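Local coordinates for poly-beta-1,6-N-acetyl-D-glucosamine N-deacetylase (Aggregatibacter actinomycetemcomitans, PDB 4U10), which probably hydrolyses the N-acetyl groups of poly-beta-1,6-N-acetyl-D-glucosamine, this chain being the metal-binding polysaccharide deacetylase part of a longer protein, at residues Tyr9-Asp14 and Tyr77-Asn82; Ser50-Ile55 and Lys202-Val207; His150-Asn155 and Ala166-Asn171; Arg183-Phe188 and Ala221-Met226. All blocks are in the same frame, centred on the assembly; numbering follows the deposited sequence.

Contact 1. Residues Tyr9-Asp14 and Tyr77-Asn82; sequences YHSVVD and YATMYN. With ZN (zinc ion), chain D.
Ser11 and Thr79 join the break in strand 3-13 to the first turn of helix 79-91 by a hydroxyl-to-hydroxyl hydrogen bond, Ser11 OG to Thr79 OG1 at 2.8 Å. Ser11 OG lies anti to its own backbone N (chi1 -160°), which carries it across to the helix. Thr79 OG1 has a second polar partner in water 1, 3.1 Å away, and the same water donates to His10 O at 2.8 Å. Farther along, water 2 donates to Asp14 OD2 and, weakly, to Asn82 O.

Van der Waals contacts accompany this pair. Thr79 CB sits 3.1 Å from Val12 O, a close fit of side chain against backbone, and Thr79 CG2 reaches Val13 CG1 at 4.1 Å. In addition, Ser11 CB meets Tyr77 CD2 obliquely at 3.6 Å, while the His10 carbonyl carbon lies at the edge of the tyrosine ring. Phe25 packs against that ring as well.

Of the two segments, 9-14 alone binds the zinc: His10 NE2 at 2.1 Å, with water 3, also a ligand, in the imidazole plane. His10 and Asp74 hold an ion separate from the Asp75-His144-His149 zinc, which matches the Asp-His-His site of polysaccharide deacetylases; the contact ties the broken strand 3-13 to helix 79-91, which follows strand 68-75.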
loop_
_atom_site.group_PDB
_atom_site.type_symbol
_atom_site.label_atom_id
_atom_site.label_comp_id
_atom_site.label_asym_id
_atom_site.label_seq_id
_atom_site.Cartn_x
_atom_site.Cartn_y
_atom_site.Cartn_z
ATOM N N TYR A 9 -0.465 7.119 -0.475
ATOM C CA TYR A 9 -1.819 7.615 -0.548
ATOM C C TYR A 9 -2.788 6.491 -0.190
ATOM O O TYR A 9 -2.397 5.353 -0.201
ATOM C CB TYR A 9 -2.193 8.049 -1.973
ATOM C CG TYR A 9 -1.504 9.336 -2.443
ATOM C CD1 TYR A 9 -2.072 10.587 -2.219
ATOM C CD2 TYR A 9 -0.314 9.274 -3.166
ATOM C CE1 TYR A 9 -1.402 11.747 -2.644
ATOM C CE2 TYR A 9 0.332 10.430 -3.634
ATOM C CZ TYR A 9 -0.178 11.631 -3.375
ATOM O OH TYR A 9 0.521 12.763 -3.824
ATOM N N HIS A 10 -4.028 6.831 0.152
ATOM C CA HIS A 10 -5.084 5.835 0.389
ATOM C C HIS A 10 -6.231 6.160 -0.553
ATOM O O HIS A 10 -6.056 6.077 -1.805
ATOM C CB HIS A 10 -5.446 5.823 1.884
ATOM C CG HIS A 10 -4.328 5.307 2.718
ATOM N ND1 HIS A 10 -3.237 6.081 3.046
ATOM C CD2 HIS A 10 -4.064 4.071 3.177
ATOM C CE1 HIS A 10 -2.360 5.360 3.709
ATOM N NE2 HIS A 10 -2.843 4.134 3.815
ATOM N N SER A 11 -7.376 6.542 -0.017
ATOM C CA SER A 11 -8.471 6.885 -0.902
ATOM C C SER A 11 -8.369 8.334 -1.360
ATOM O O SER A 11 -7.850 9.210 -0.625
ATOM C CB SER A 11 -9.808 6.619 -0.265
ATOM O OG SER A 11 -10.743 6.523 -1.250
ATOM N N VAL A 12 -8.913 8.556 -2.559
ATOM C CA VAL A 12 -8.981 9.846 -3.262
ATOM C C VAL A 12 -10.397 9.962 -3.870
ATOM O O VAL A 12 -10.858 9.091 -4.579
ATOM C CB VAL A 12 -7.910 10.043 -4.347
ATOM C CG1 VAL A 12 -8.014 11.450 -4.958
ATOM C CG2 VAL A 12 -6.504 9.896 -3.786
ATOM N N VAL A 13 -11.108 11.027 -3.511
ATOM C CA VAL A 13 -12.486 11.214 -3.888
ATOM C C VAL A 13 -12.600 12.577 -4.613
ATOM O O VAL A 13 -11.784 13.502 -4.374
ATOM C CB VAL A 13 -13.434 11.151 -2.661
ATOM C CG1 VAL A 13 -13.436 9.774 -2.079
ATOM C CG2 VAL A 13 -13.068 12.154 -1.594
ATOM N N ASP A 14 -13.606 12.722 -5.476
ATOM C CA ASP A 14 -13.851 13.999 -6.139
ATOM C C ASP A 14 -14.293 15.076 -5.142
ATOM O O ASP A 14 -13.898 16.230 -5.248
ATOM C CB ASP A 14 -14.870 13.847 -7.256
ATOM C CG ASP A 14 -14.247 13.238 -8.510
ATOM O OD1 ASP A 14 -13.009 13.400 -8.754
ATOM O OD2 ASP A 14 -14.989 12.573 -9.238
ATOM N N TYR A 77 -9.316 0.364 -2.315
ATOM C CA TYR A 77 -10.594 1.161 -2.530
ATOM C C TYR A 77 -10.956 1.300 -3.986
ATOM O O TYR A 77 -10.074 1.545 -4.796
ATOM C CB TYR A 77 -10.542 2.547 -1.896
ATOM C CG TYR A 77 -10.281 2.571 -0.409
ATOM C CD1 TYR A 77 -11.175 2.012 0.518
ATOM C CD2 TYR A 77 -9.115 3.133 0.078
ATOM C CE1 TYR A 77 -10.888 2.058 1.887
ATOM C CE2 TYR A 77 -8.861 3.173 1.389
ATOM C CZ TYR A 77 -9.740 2.635 2.302
ATOM O OH TYR A 77 -9.379 2.747 3.654
ATOM N N ALA A 78 -12.267 1.171 -4.305
ATOM C CA ALA A 78 -12.788 1.356 -5.635
ATOM C C ALA A 78 -12.331 2.712 -6.249
ATOM O O ALA A 78 -12.174 2.844 -7.456
ATOM C CB ALA A 78 -14.317 1.212 -5.659
ATOM N N THR A 79 -12.012 3.673 -5.425
ATOM C CA THR A 79 -11.491 4.955 -5.910
ATOM C C THR A 79 -10.210 4.846 -6.698
ATOM O O THR A 79 -9.919 5.741 -7.461
ATOM C CB THR A 79 -11.265 5.980 -4.781
ATOM O OG1 THR A 79 -10.371 5.463 -3.763
ATOM C CG2 THR A 79 -12.638 6.397 -4.232
HETATM N N MSE A 80 -9.422 3.809 -6.446
HETATM C CA MSE A 80 -8.236 3.512 -7.263
HETATM C C MSE A 80 -8.605 3.441 -8.708
HETATM O O MSE A 80 -7.961 4.043 -9.594
HETATM C CB MSE A 80 -7.493 2.273 -6.762
HETATM C CG MSE A 80 -6.262 1.989 -7.623
HETATM SE SE MSE A 80 -4.848 3.265 -7.192
HETATM C CE MSE A 80 -3.864 3.089 -8.879
ATOM N N TYR A 81 -9.639 2.683 -9.008
ATOM C CA TYR A 81 -10.040 2.568 -10.394
ATOM C C TYR A 81 -10.849 3.743 -10.900
ATOM O O TYR A 81 -10.679 4.132 -12.067
ATOM C CB TYR A 81 -10.857 1.306 -10.568
ATOM C CG TYR A 81 -11.273 0.976 -11.995
ATOM C CD1 TYR A 81 -10.403 0.321 -12.863
ATOM C CD2 TYR A 81 -12.562 1.229 -12.437
ATOM C CE1 TYR A 81 -10.790 -0.002 -14.155
ATOM C CE2 TYR A 81 -12.956 0.890 -13.731
ATOM C CZ TYR A 81 -12.070 0.292 -14.582
ATOM O OH TYR A 81 -12.460 -0.077 -15.851
ATOM N N ASN A 82 -11.755 4.265 -10.057
ATOM C CA ASN A 82 -12.738 5.278 -10.454
ATOM C C ASN A 82 -12.263 6.735 -10.473
ATOM O O ASN A 82 -12.862 7.555 -11.160
ATOM C CB ASN A 82 -13.977 5.268 -9.537
ATOM C CG ASN A 82 -14.747 3.986 -9.629
ATOM O OD1 ASN A 82 -14.756 3.332 -10.675
ATOM N ND2 ASN A 82 -15.345 3.558 -8.505
HETATM ZN ZN ZN D . -1.637 2.403 4.255
HETATM O O HOH W 1 -7.445 4.383 -3.473
HETATM O O HOH W 2 -13.535 10.979 -11.088
HETATM O O HOH W 3 -2.639 0.963 5.217
#

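Contact 2. Residues Ser50-Ile55 and Lys202-Val207; sequences SWQQII and KPRIMV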
loop_
_atom_site.group_PDB
_atom_site.type_symbol
_atom_site.label_atom_id
_atom_site.label_comp_id
_atom_site.label_asym_id
_atom_site.label_seq_id
_atom_site.Cartn_x
_atom_site.Cartn_y
_atom_site.Cartn_z
ATOM N N SER A 50 8.321 4.111 -12.312
ATOM C CA SER A 50 7.604 2.907 -11.946
ATOM C C SER A 50 8.503 2.035 -11.084
ATOM O O SER A 50 9.747 2.193 -11.063
ATOM C CB SER A 50 7.257 2.134 -13.217
ATOM O OG SER A 50 8.446 1.685 -13.883
ATOM N N TRP A 51 7.881 1.097 -10.368
ATOM C CA TRP A 51 8.627 0.159 -9.603
ATOM C C TRP A 51 9.579 -0.615 -10.506
ATOM O O TRP A 51 10.714 -0.916 -10.107
ATOM C CB TRP A 51 7.708 -0.757 -8.779
ATOM C CG TRP A 51 8.469 -1.574 -7.827
ATOM C CD1 TRP A 51 8.596 -2.896 -7.886
ATOM C CD2 TRP A 51 9.271 -1.135 -6.699
ATOM N NE1 TRP A 51 9.411 -3.334 -6.890
ATOM C CE2 TRP A 51 9.825 -2.277 -6.132
ATOM C CE3 TRP A 51 9.542 0.103 -6.104
ATOM C CZ2 TRP A 51 10.653 -2.238 -5.004
ATOM C CZ3 TRP A 51 10.371 0.142 -5.039
ATOM C CH2 TRP A 51 10.925 -1.033 -4.487
ATOM N N GLN A 52 9.121 -0.968 -11.685
ATOM C CA GLN A 52 9.994 -1.682 -12.645
ATOM C C GLN A 52 11.337 -0.932 -12.918
ATOM O O GLN A 52 12.419 -1.568 -13.006
ATOM C CB GLN A 52 9.207 -1.994 -13.898
ATOM C CG GLN A 52 9.870 -2.975 -14.821
ATOM C CD GLN A 52 10.232 -4.292 -14.177
ATOM O OE1 GLN A 52 9.371 -5.075 -13.808
ATOM N NE2 GLN A 52 11.494 -4.593 -14.160
ATOM N N GLN A 53 11.289 0.393 -13.020
ATOM C CA GLN A 53 12.507 1.200 -13.192
ATOM C C GLN A 53 13.413 1.125 -11.991
ATOM O O GLN A 53 14.645 1.112 -12.129
ATOM C CB GLN A 53 12.136 2.667 -13.441
ATOM C CG GLN A 53 11.554 2.894 -14.825
ATOM C CD GLN A 53 11.136 4.311 -15.002
ATOM O OE1 GLN A 53 9.988 4.658 -14.738
ATOM N NE2 GLN A 53 12.096 5.167 -15.306
ATOM N N ILE A 54 12.810 1.081 -10.794
ATOM C CA ILE A 54 13.569 0.809 -9.577
ATOM C C ILE A 54 14.285 -0.547 -9.667
ATOM O O ILE A 54 15.468 -0.664 -9.358
ATOM C CB ILE A 54 12.667 0.791 -8.309
ATOM C CG1 ILE A 54 11.885 2.099 -8.120
ATOM C CG2 ILE A 54 13.486 0.561 -7.086
ATOM C CD1 ILE A 54 12.726 3.346 -8.109
ATOM N N ILE A 55 13.560 -1.586 -10.075
ATOM C CA ILE A 55 14.136 -2.921 -10.140
ATOM C C ILE A 55 15.189 -3.000 -11.239
ATOM O O ILE A 55 16.275 -3.569 -11.063
ATOM C CB ILE A 55 13.030 -3.992 -10.352
ATOM C CG1 ILE A 55 12.102 -4.087 -9.150
ATOM C CG2 ILE A 55 13.686 -5.332 -10.561
ATOM C CD1 ILE A 55 12.805 -4.514 -7.847
ATOM N N LYS A 202 3.453 -12.725 -9.375
ATOM C CA LYS A 202 3.547 -12.745 -7.883
ATOM C C LYS A 202 3.903 -11.359 -7.418
ATOM O O LYS A 202 4.810 -10.730 -7.983
ATOM C CB LYS A 202 4.681 -13.650 -7.373
ATOM C CG LYS A 202 4.418 -15.133 -7.299
ATOM C CD LYS A 202 5.726 -15.841 -6.890
ATOM C CE LYS A 202 5.454 -17.137 -6.150
ATOM N NZ LYS A 202 4.582 -16.940 -4.939
ATOM N N PRO A 203 3.213 -10.842 -6.381
ATOM C CA PRO A 203 3.696 -9.568 -5.941
ATOM C C PRO A 203 5.149 -9.620 -5.449
ATOM O O PRO A 203 5.570 -10.611 -4.848
ATOM C CB PRO A 203 2.761 -9.245 -4.725
ATOM C CG PRO A 203 2.315 -10.598 -4.226
ATOM C CD PRO A 203 2.234 -11.436 -5.467
ATOM N N ARG A 204 5.874 -8.511 -5.566
ATOM C CA ARG A 204 7.250 -8.473 -5.102
ATOM C C ARG A 204 7.496 -7.326 -4.123
ATOM O O ARG A 204 8.637 -6.965 -3.802
ATOM C CB ARG A 204 8.191 -8.398 -6.304
ATOM C CG ARG A 204 7.809 -7.357 -7.287
ATOM C CD ARG A 204 8.698 -7.372 -8.557
ATOM N NE ARG A 204 8.235 -6.291 -9.427
ATOM C CZ ARG A 204 8.712 -6.015 -10.625
ATOM N NH1 ARG A 204 9.683 -6.768 -11.126
ATOM N NH2 ARG A 204 8.213 -4.975 -11.301
ATOM N N ILE A 205 6.417 -6.798 -3.579
ATOM C CA ILE A 205 6.466 -5.804 -2.547
ATOM C C ILE A 205 5.405 -6.203 -1.530
ATOM O O ILE A 205 4.316 -6.546 -1.890
ATOM C CB ILE A 205 6.100 -4.394 -3.090
ATOM C CG1 ILE A 205 7.029 -3.919 -4.206
ATOM C CG2 ILE A 205 6.034 -3.299 -2.025
ATOM C CD1 ILE A 205 6.384 -2.811 -5.048
HETATM N N MSE A 206 5.761 -6.094 -0.263
HETATM C CA MSE A 206 4.766 -6.080 0.845
HETATM C C MSE A 206 4.609 -4.685 1.317
HETATM O O MSE A 206 5.593 -4.018 1.729
HETATM C CB MSE A 206 5.148 -7.090 1.906
HETATM C CG MSE A 206 4.435 -6.883 3.263
HETATM SE SE MSE A 206 2.527 -7.278 2.975
HETATM C CE MSE A 206 2.629 -9.176 3.020
ATOM N N VAL A 207 3.362 -4.203 1.345
ATOM C CA VAL A 207 3.106 -2.945 1.985
ATOM C C VAL A 207 2.439 -3.162 3.318
ATOM O O VAL A 207 1.354 -3.759 3.395
ATOM C CB VAL A 207 2.239 -2.020 1.090
ATOM C CG1 VAL A 207 2.077 -0.663 1.759
ATOM C CG2 VAL A 207 2.835 -1.866 -0.323
HETATM O O HOH W 4 10.439 -5.881 -5.811
#
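Trp51 and Ile205 make the nearest backbone approach, yet their CA atoms are 9.5 Å apart, so the first turn of helix 51-58 meets strand 205-207 and the residues leading into it through side chains and one water. Ile205 CD1 stands 3.5 Å from the centroid of the five-membered ring of Trp51 and 4° off its normal, a CH-pi contact over the face. Ile54 CB covers the opposite face. At the ring's edge, Arg204 NE lies 3.7 Å from Trp51 CD1, and water 4 accepts from Trp51 NE1 while donating to Arg204 O. Strand 205-207 is an outer strand of the parallel sheet it forms with 228-230 and 244-245; the helix begins with a capping box, Gln53 N donating to Ser50 OG and Ser50 N to Gln53 OE1. Within the same turn, Gln52, bent at chi2 (55°), offers OE1 to Arg204 NH2 at 2.8 Å. That donor stands above the amide plane, although OE1 lies in the guanidinium plane; a second, weak bond runs from Arg204 NH1 to Gln52 OE1. Ile55 CG1 covers one guanidinium face, and Glu140 forms a salt bridge with Arg204 NE.

Contact 3. Residues His150-Asn155 and Ala166-Asn171; sequences HGVRAN and APEYKN
Tyr169 and Arg153 bring their flat groups together without stacking them. Tyr169 CD2 stands 3.7 Å above the centre of one guanidinium face, but the two planes are 62° apart, and Arg153 NH2 approaches the ring obliquely. Over one face of the tyrosine ring lies the backbone of Asn155, whose C is 3.9 Å from Tyr169 CG; Tyr174 meets the ring edge-to-face. The extended arginine, its CG anti to the backbone N (chi1 -169°), runs alongside the tyrosine in the same direction. Its rotation is fixed by NE donating to Asn155 O at 3.0 Å and by NH2 donating to Pro156 O.

Two small antiparallel pairs meet here, strands 151-153 with 160-162 and strands 169-170 with 173-174. The directions of the touching parts differ by 68°, and one nearly straight backbone bond spans them, Tyr169 N to Arg153 O at 2.9 Å. Glu168 CA adds a CA-H...O contact to that same oxygen. Water 5 accepts from Arg153 N and donates to Glu168 OE2 at 2.6 Å, while water 6 donates to both Ala154 O and Pro167 O. On the apolar side, Val152 CB rests on Glu168 CG at 3.8 Å, and Ala154 CB faces Ala166 CB at 4.3 Å.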
loop_
_atom_site.group_PDB
_atom_site.type_symbol
_atom_site.label_atom_id
_atom_site.label_comp_id
_atom_site.label_asym_id
_atom_site.label_seq_id
_atom_site.Cartn_x
_atom_site.Cartn_y
_atom_site.Cartn_z
ATOM N N HIS A 150 -6.245 -5.720 10.045
ATOM C CA HIS A 150 -7.211 -5.579 11.180
ATOM C C HIS A 150 -6.407 -5.701 12.461
ATOM O O HIS A 150 -5.203 -6.016 12.409
ATOM C CB HIS A 150 -8.333 -6.623 11.139
ATOM C CG HIS A 150 -7.849 -8.051 11.227
ATOM N ND1 HIS A 150 -7.543 -8.671 12.415
ATOM C CD2 HIS A 150 -7.563 -8.954 10.262
ATOM C CE1 HIS A 150 -7.149 -9.908 12.185
ATOM N NE2 HIS A 150 -7.173 -10.111 10.886
ATOM N N GLY A 151 -7.037 -5.418 13.597
ATOM C CA GLY A 151 -6.470 -5.714 14.894
ATOM C C GLY A 151 -6.682 -7.121 15.421
ATOM O O GLY A 151 -7.580 -7.853 14.988
ATOM N N VAL A 152 -5.819 -7.495 16.353
ATOM C CA VAL A 152 -6.042 -8.646 17.236
ATOM C C VAL A 152 -5.980 -8.184 18.689
ATOM O O VAL A 152 -5.260 -7.217 19.050
ATOM C CB VAL A 152 -4.971 -9.704 17.049
ATOM C CG1 VAL A 152 -5.013 -10.265 15.638
ATOM C CG2 VAL A 152 -3.603 -9.123 17.380
ATOM N N ARG A 153 -6.705 -8.880 19.553
ATOM C CA ARG A 153 -6.553 -8.617 20.991
ATOM C C ARG A 153 -5.130 -8.979 21.363
ATOM O O ARG A 153 -4.640 -10.065 21.059
ATOM C CB ARG A 153 -7.579 -9.426 21.745
ATOM C CG ARG A 153 -7.701 -9.029 23.204
ATOM C CD ARG A 153 -8.810 -9.821 23.869
ATOM N NE ARG A 153 -8.625 -9.935 25.317
ATOM C CZ ARG A 153 -9.195 -10.887 26.064
ATOM N NH1 ARG A 153 -9.984 -11.814 25.524
ATOM N NH2 ARG A 153 -8.972 -10.929 27.373
ATOM N N ALA A 154 -4.420 -8.054 21.972
ATOM C CA ALA A 154 -2.983 -8.257 22.230
ATOM C C ALA A 154 -2.626 -8.490 23.724
ATOM O O ALA A 154 -1.436 -8.649 24.073
ATOM C CB ALA A 154 -2.244 -7.038 21.743
ATOM N N ASN A 155 -3.638 -8.399 24.592
ATOM C CA ASN A 155 -3.473 -8.685 26.007
ATOM C C ASN A 155 -4.773 -9.057 26.771
ATOM O O ASN A 155 -5.887 -8.962 26.239
ATOM C CB ASN A 155 -2.622 -7.587 26.693
ATOM C CG ASN A 155 -3.385 -6.319 27.032
ATOM O OD1 ASN A 155 -4.596 -6.317 27.274
ATOM N ND2 ASN A 155 -2.646 -5.218 27.148
ATOM N N ALA A 166 1.759 -8.237 16.463
ATOM C CA ALA A 166 1.456 -8.642 17.849
ATOM C C ALA A 166 0.967 -10.079 17.900
ATOM O O ALA A 166 0.020 -10.379 17.194
ATOM C CB ALA A 166 0.355 -7.730 18.394
ATOM N N PRO A 167 1.623 -10.974 18.703
ATOM C CA PRO A 167 0.964 -12.212 18.999
ATOM C C PRO A 167 -0.415 -11.936 19.614
ATOM O O PRO A 167 -0.572 -11.047 20.438
ATOM C CB PRO A 167 1.892 -12.887 20.011
ATOM C CG PRO A 167 3.225 -12.194 19.883
ATOM C CD PRO A 167 2.781 -10.772 19.608
ATOM N N GLU A 168 -1.391 -12.694 19.158
ATOM C CA GLU A 168 -2.722 -12.675 19.615
ATOM C C GLU A 168 -2.940 -13.352 20.979
ATOM O O GLU A 168 -2.387 -14.393 21.265
ATOM C CB GLU A 168 -3.565 -13.383 18.581
ATOM C CG GLU A 168 -5.028 -13.084 18.749
ATOM C CD GLU A 168 -5.902 -13.698 17.659
ATOM O OE1 GLU A 168 -5.468 -14.558 16.827
ATOM O OE2 GLU A 168 -7.021 -13.239 17.609
ATOM N N TYR A 169 -3.792 -12.716 21.758
ATOM C CA TYR A 169 -4.276 -13.215 22.996
ATOM C C TYR A 169 -5.726 -13.623 22.783
ATOM O O TYR A 169 -6.557 -12.784 22.555
ATOM C CB TYR A 169 -4.211 -12.120 24.054
ATOM C CG TYR A 169 -4.531 -12.664 25.407
ATOM C CD1 TYR A 169 -3.524 -13.233 26.212
ATOM C CD2 TYR A 169 -5.823 -12.656 25.880
ATOM C CE1 TYR A 169 -3.815 -13.783 27.463
ATOM C CE2 TYR A 169 -6.144 -13.221 27.123
ATOM C CZ TYR A 169 -5.128 -13.771 27.906
ATOM O OH TYR A 169 -5.431 -14.271 29.151
ATOM N N LYS A 170 -5.975 -14.914 22.786
ATOM C CA LYS A 170 -7.322 -15.502 22.636
ATOM C C LYS A 170 -7.293 -16.825 23.380
ATOM O O LYS A 170 -6.208 -17.412 23.620
ATOM C CB LYS A 170 -7.678 -15.714 21.168
ATOM C CG LYS A 170 -6.704 -16.597 20.456
ATOM C CD LYS A 170 -7.113 -16.893 19.030
ATOM C CE LYS A 170 -6.061 -17.803 18.449
ATOM N NZ LYS A 170 -4.668 -17.306 18.529
ATOM N N ASN A 171 -8.479 -17.297 23.739
ATOM C CA ASN A 171 -8.630 -18.501 24.561
ATOM C C ASN A 171 -7.819 -18.371 25.847
ATOM O O ASN A 171 -7.205 -19.315 26.290
ATOM C CB ASN A 171 -8.189 -19.729 23.789
ATOM C CG ASN A 171 -8.903 -19.905 22.457
ATOM O OD1 ASN A 171 -10.108 -19.615 22.285
ATOM N ND2 ASN A 171 -8.167 -20.413 21.510
HETATM O O HOH W 5 -8.032 -11.137 18.737
HETATM O O HOH W 6 0.502 -9.534 22.398
#

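Contact 4. Residues Arg183-Phe188 and Ala221-Met226; sequences RLVQDF and AKQSGM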
loop_
_atom_site.group_PDB
_atom_site.type_symbol
_atom_site.label_atom_id
_atom_site.label_comp_id
_atom_site.label_asym_id
_atom_site.label_seq_id
_atom_site.Cartn_x
_atom_site.Cartn_y
_atom_site.Cartn_z
ATOM N N ARG A 183 1.116 -17.751 11.503
ATOM C CA ARG A 183 -0.020 -16.913 11.139
ATOM C C ARG A 183 0.408 -15.904 10.060
ATOM O O ARG A 183 -0.276 -15.783 9.081
ATOM C CB ARG A 183 -0.637 -16.180 12.356
ATOM C CG ARG A 183 -1.789 -15.244 11.999
ATOM C CD ARG A 183 -2.723 -14.946 13.178
ATOM N NE ARG A 183 -1.991 -14.355 14.307
ATOM C CZ ARG A 183 -1.645 -13.062 14.428
ATOM N NH1 ARG A 183 -2.006 -12.141 13.518
ATOM N NH2 ARG A 183 -0.927 -12.680 15.467
ATOM N N LEU A 184 1.568 -15.254 10.216
ATOM C CA LEU A 184 2.074 -14.361 9.180
ATOM C C LEU A 184 2.535 -15.057 7.891
ATOM O O LEU A 184 2.193 -14.641 6.750
ATOM C CB LEU A 184 3.227 -13.537 9.725
ATOM C CG LEU A 184 3.100 -12.866 11.067
ATOM C CD1 LEU A 184 4.292 -11.939 11.258
ATOM C CD2 LEU A 184 1.812 -12.126 11.274
ATOM N N VAL A 185 3.317 -16.134 8.021
ATOM C CA VAL A 185 3.779 -16.840 6.861
ATOM C C VAL A 185 2.595 -17.302 6.007
ATOM O O VAL A 185 2.599 -17.128 4.810
ATOM C CB VAL A 185 4.632 -18.060 7.235
ATOM C CG1 VAL A 185 4.987 -18.846 5.971
ATOM C CG2 VAL A 185 5.911 -17.592 7.949
ATOM N N GLN A 186 1.574 -17.889 6.595
ATOM C CA GLN A 186 0.496 -18.448 5.747
ATOM C C GLN A 186 -0.373 -17.364 5.148
ATOM O O GLN A 186 -0.816 -17.515 4.011
ATOM C CB GLN A 186 -0.348 -19.483 6.493
ATOM C CG GLN A 186 0.504 -20.624 7.110
ATOM C CD GLN A 186 1.543 -21.223 6.135
ATOM O OE1 GLN A 186 2.571 -21.775 6.547
ATOM N NE2 GLN A 186 1.317 -21.055 4.881
ATOM N N ASP A 187 -0.639 -16.299 5.928
ATOM C CA ASP A 187 -1.442 -15.193 5.393
ATOM C C ASP A 187 -0.727 -14.558 4.197
ATOM O O ASP A 187 -1.341 -14.369 3.170
ATOM C CB ASP A 187 -1.709 -14.125 6.444
ATOM C CG ASP A 187 -2.596 -13.017 5.914
ATOM O OD1 ASP A 187 -1.993 -12.091 5.344
ATOM O OD2 ASP A 187 -3.844 -13.140 6.017
ATOM N N PHE A 188 0.555 -14.228 4.351
ATOM C CA PHE A 188 1.334 -13.670 3.258
ATOM C C PHE A 188 1.431 -14.555 2.053
ATOM O O PHE A 188 1.372 -14.089 0.925
ATOM C CB PHE A 188 2.739 -13.235 3.702
ATOM C CG PHE A 188 2.751 -12.254 4.839
ATOM C CD1 PHE A 188 1.608 -11.546 5.186
ATOM C CD2 PHE A 188 3.942 -11.959 5.511
ATOM C CE1 PHE A 188 1.595 -10.668 6.193
ATOM C CE2 PHE A 188 3.955 -11.056 6.542
ATOM C CZ PHE A 188 2.770 -10.369 6.883
ATOM N N ALA A 221 7.285 -12.315 4.995
ATOM C CA ALA A 221 7.077 -11.750 3.683
ATOM C C ALA A 221 8.158 -12.239 2.721
ATOM O O ALA A 221 7.857 -12.627 1.566
ATOM C CB ALA A 221 7.083 -10.236 3.735
ATOM N N LYS A 222 9.407 -12.163 3.163
ATOM C CA LYS A 222 10.550 -12.630 2.382
ATOM C C LYS A 222 10.341 -14.062 1.917
ATOM O O LYS A 222 10.631 -14.379 0.767
ATOM C CB LYS A 222 11.848 -12.496 3.198
ATOM C CG LYS A 222 13.044 -13.356 2.744
ATOM C CD LYS A 222 14.240 -12.941 3.589
ATOM C CE LYS A 222 15.442 -13.876 3.510
ATOM N NZ LYS A 222 16.632 -13.259 4.211
ATOM N N GLN A 223 9.836 -14.936 2.776
ATOM C CA GLN A 223 9.605 -16.296 2.335
ATOM C C GLN A 223 8.642 -16.437 1.161
ATOM O O GLN A 223 8.655 -17.478 0.517
ATOM C CB GLN A 223 9.103 -17.188 3.432
ATOM C CG GLN A 223 10.135 -17.531 4.437
ATOM C CD GLN A 223 9.627 -18.512 5.457
ATOM O OE1 GLN A 223 9.723 -18.276 6.661
ATOM N NE2 GLN A 223 9.091 -19.627 4.983
ATOM N N SER A 224 7.762 -15.455 0.935
ATOM C CA SER A 224 6.838 -15.524 -0.206
ATOM C C SER A 224 7.218 -14.597 -1.348
ATOM O O SER A 224 6.414 -14.367 -2.242
ATOM C CB SER A 224 5.394 -15.307 0.242
ATOM O OG SER A 224 4.960 -16.457 0.945
ATOM N N GLY A 225 8.448 -14.116 -1.345
ATOM C CA GLY A 225 8.981 -13.341 -2.458
ATOM C C GLY A 225 8.893 -11.848 -2.312
ATOM O O GLY A 225 9.019 -11.135 -3.297
HETATM N N MSE A 226 8.668 -11.349 -1.092
HETATM C CA MSE A 226 8.526 -9.922 -0.889
HETATM C C MSE A 226 9.595 -9.485 0.073
HETATM O O MSE A 226 9.359 -9.383 1.326
HETATM C CB MSE A 226 7.113 -9.663 -0.430
HETATM C CG MSE A 226 6.150 -10.239 -1.456
HETATM SE SE MSE A 226 4.313 -9.956 -0.794
HETATM C CE MSE A 226 3.743 -11.594 -0.100
HETATM O O HOH W 7 5.097 -16.337 3.488
#
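Val185 is the first residue of the 183-188 segment to touch the other side, its CG2 lying 4.1 Å from Gln223 OE1 as the two side chains pass at an angle. Its carbonyl also reaches across: Val185 O accepts from water 7, which in turn accepts from Ser224 OG. One turn on, Phe188 buries the largest area of the contact. With its CG anti to the carbonyl carbon (chi1 -56°), the ring turns its edge to the end of helix 215-222, where Phe188 CD2 is 3.4 Å from Ala221 N and 4.0 Å from Ala221 CB. Leu184 O of the same helix lies over one ring face, toward its rim.

What helix 177-199 meets is a helix C-terminus closed by a Schellman motif. Met226 N returns to Ala221 O at 3.1 Å and Gly225 N to Lys222 O, Gly225 having the positive phi of the C-prime position. Ser224 N donates to Ala221 O too, from the face opposite to Met226 N, so that oxygen is gripped by two donors. The reversal brings Met226, like Met206 a selenomethionine, back to Phe188: its chain, bent at chi3, sets CE 3.6 Å from Phe188 O and 4.3 Å from Phe188 CB.

In the fold
Contacts 2 and 4 are continuous: Met206 CE touches Phe188 CD1 at 3.4 Å, and Ile205 O lies 3.6 Å from Met226 SE, so strand 205-207 is shared ground between helix 51-58 and the two helices of contact 4. Contact 4 also meets contact 3, through Arg183 NH2 and Ala166 O, 3.0 Å apart in a probable hydrogen bond. Contact 1 touches none of the others, but it supplies a zinc ligand, His10. Side chain to side chain, Ile205 of contact 2 is about 8 Å from Asp74, which shares that zinc, and Phe188 of contact 4 is about 9 Å from His144 and His149 of the Asp75-His144-His149 zinc site.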